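Alginate biosynthesis protein AlgJ (Pseudomonas putida, PDB 4O8V) probably adds acetyl groups to the O-2 and O-3 positions of mannuronate residues in alginate, as part of an inner membrane complex with AlgI and AlgF. Local coordinates at residues V115-D120 and A182-Q187. Sequence-based numbering, arbitrary orientation.
Sequences VFLRTD and APDNLQ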
# COMPACT_ATOMS: atom_id res chain seq x y z
N VAL A 115 -7.00 -9.93 -8.53
CA VAL A 115 -6.85 -9.03 -7.39
C VAL A 115 -5.68 -8.07 -7.62
O VAL A 115 -5.56 -7.07 -6.93
CB VAL A 115 -6.70 -9.83 -6.06
CG1 VAL A 115 -7.94 -10.74 -5.81
CG2 VAL A 115 -5.42 -10.64 -6.01
N PHE A 116 -4.83 -8.37 -8.62
CA PHE A 116 -3.89 -7.39 -9.20
C PHE A 116 -4.09 -7.34 -10.71
O PHE A 116 -4.56 -8.32 -11.31
CB PHE A 116 -2.41 -7.76 -8.94
CG PHE A 116 -1.93 -7.50 -7.54
CD1 PHE A 116 -2.21 -8.41 -6.53
CD2 PHE A 116 -1.15 -6.39 -7.26
CE1 PHE A 116 -1.76 -8.20 -5.25
CE2 PHE A 116 -0.69 -6.16 -5.98
CZ PHE A 116 -0.99 -7.07 -4.97
N LEU A 117 -3.72 -6.22 -11.31
CA LEU A 117 -3.74 -6.08 -12.78
C LEU A 117 -2.64 -6.93 -13.40
O LEU A 117 -1.60 -7.12 -12.79
CB LEU A 117 -3.56 -4.61 -13.18
CG LEU A 117 -4.69 -3.65 -12.80
CD1 LEU A 117 -4.18 -2.24 -12.77
CD2 LEU A 117 -5.80 -3.74 -13.78
N ARG A 118 -2.86 -7.42 -14.61
CA ARG A 118 -1.84 -8.22 -15.32
C ARG A 118 -0.59 -7.42 -15.74
O ARG A 118 0.54 -7.92 -15.63
CB ARG A 118 -2.49 -8.90 -16.54
CG ARG A 118 -1.53 -9.71 -17.44
CD ARG A 118 -2.29 -10.50 -18.52
NE ARG A 118 -3.34 -9.71 -19.14
CZ ARG A 118 -3.14 -8.79 -20.08
NH1 ARG A 118 -1.91 -8.56 -20.53
NH2 ARG A 118 -4.17 -8.11 -20.58
N THR A 119 -0.77 -6.18 -16.19
CA THR A 119 0.34 -5.40 -16.75
C THR A 119 0.74 -4.19 -15.92
O THR A 119 1.48 -3.32 -16.38
CB THR A 119 0.00 -4.92 -18.16
OG1 THR A 119 -1.01 -3.91 -18.09
CG2 THR A 119 -0.49 -6.09 -19.03
N ASP A 120 0.26 -4.14 -14.69
CA ASP A 120 0.44 -2.96 -13.84
C ASP A 120 0.87 -3.42 -12.44
O ASP A 120 0.61 -4.56 -12.07
CB ASP A 120 -0.89 -2.18 -13.80
CG ASP A 120 -0.79 -0.82 -13.09
OD1 ASP A 120 -0.84 -0.79 -11.84
OD2 ASP A 120 -0.72 0.22 -13.80
N ALA A 182 -1.34 -7.26 -24.24
CA ALA A 182 -2.70 -6.71 -24.29
C ALA A 182 -2.95 -5.82 -23.07
O ALA A 182 -2.53 -6.16 -21.96
CB ALA A 182 -3.74 -7.84 -24.35
N PRO A 183 -3.61 -4.68 -23.27
CA PRO A 183 -4.01 -3.87 -22.11
C PRO A 183 -4.88 -4.66 -21.14
O PRO A 183 -5.63 -5.55 -21.57
CB PRO A 183 -4.80 -2.72 -22.74
CG PRO A 183 -4.39 -2.69 -24.16
CD PRO A 183 -4.05 -4.09 -24.54
N ASP A 184 -4.80 -4.33 -19.86
CA ASP A 184 -5.78 -4.79 -18.89
C ASP A 184 -7.15 -4.19 -19.20
O ASP A 184 -7.26 -3.28 -20.01
CB ASP A 184 -5.40 -4.37 -17.45
CG ASP A 184 -4.38 -5.29 -16.82
OD1 ASP A 184 -4.78 -6.33 -16.23
OD2 ASP A 184 -3.18 -4.96 -16.86
N ASN A 185 -8.18 -4.72 -18.54
CA ASN A 185 -9.47 -4.05 -18.49
C ASN A 185 -9.64 -3.49 -17.10
O ASN A 185 -9.19 -4.10 -16.13
CB ASN A 185 -10.61 -5.01 -18.84
CG ASN A 185 -10.77 -5.20 -20.33
OD1 ASN A 185 -10.46 -4.31 -21.13
ND2 ASN A 185 -11.27 -6.37 -20.73
N LEU A 186 -10.27 -2.32 -17.01
CA LEU A 186 -10.44 -1.64 -15.73
C LEU A 186 -11.87 -1.14 -15.53
O LEU A 186 -12.40 -0.39 -16.35
CB LEU A 186 -9.45 -0.46 -15.61
CG LEU A 186 -9.71 0.40 -14.36
CD1 LEU A 186 -9.38 -0.41 -13.09
CD2 LEU A 186 -8.89 1.72 -14.44
N GLN A 187 -12.49 -1.58 -14.43
CA GLN A 187 -13.84 -1.13 -14.11
C GLN A 187 -13.78 0.14 -13.27
O GLN A 187 -13.08 0.20 -12.26
CB GLN A 187 -14.62 -2.21 -13.36
CG GLN A 187 -16.06 -1.82 -13.12
CD GLN A 187 -16.83 -2.86 -12.34
OE1 GLN A 187 -16.49 -3.19 -11.20
NE2 GLN A 187 -17.89 -3.38 -12.95
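D184 clasps the backbone of R118 and T119 in a polar contact between loop segment 115-120, which carries the probable active-site residue D120, and the start of strand 184-193. OD1 of D184 takes the N-H of R118 at 2.7 Å, and OD2 of D184 takes the N-H of T119 at 2.8 Å. Both use syn lone pairs, and the bonds are fairly straight (151° and 154°). OG1 of T119 also hydrogen-bonds OD2 of D184 at 2.7 Å, nearly along its C-O axis. With OD1 held by one amide and OD2 by an amide and a hydroxyl, the carboxylate can hardly turn. L117 CD2 packs against D184 CG at 3.7 Å. With an alanine at D184, both amides and the T119 hydroxyl would probably lose their acceptor, and the loop next to D120 would be freer to shift.

The chain of R118 bends at chi3 (44°), and its NH1 and NH2 both bond A182 O, each at 2.9 Å. The oxygen lies near the guanidinium plane, but NH2 meets it from above the carbonyl plane. A weak bond runs from NH2 to P183 O.

D120 turns to H122, consistent with a Ser-His-Asp triad completed by S218. K64, from helix 64-67, bonds the carbonyls of L117 and D120. D184 pairs through its backbone with Y162 of strand 152-162, so the contact joins this two-stranded antiparallel sheet to the loop leading into helix 125-141.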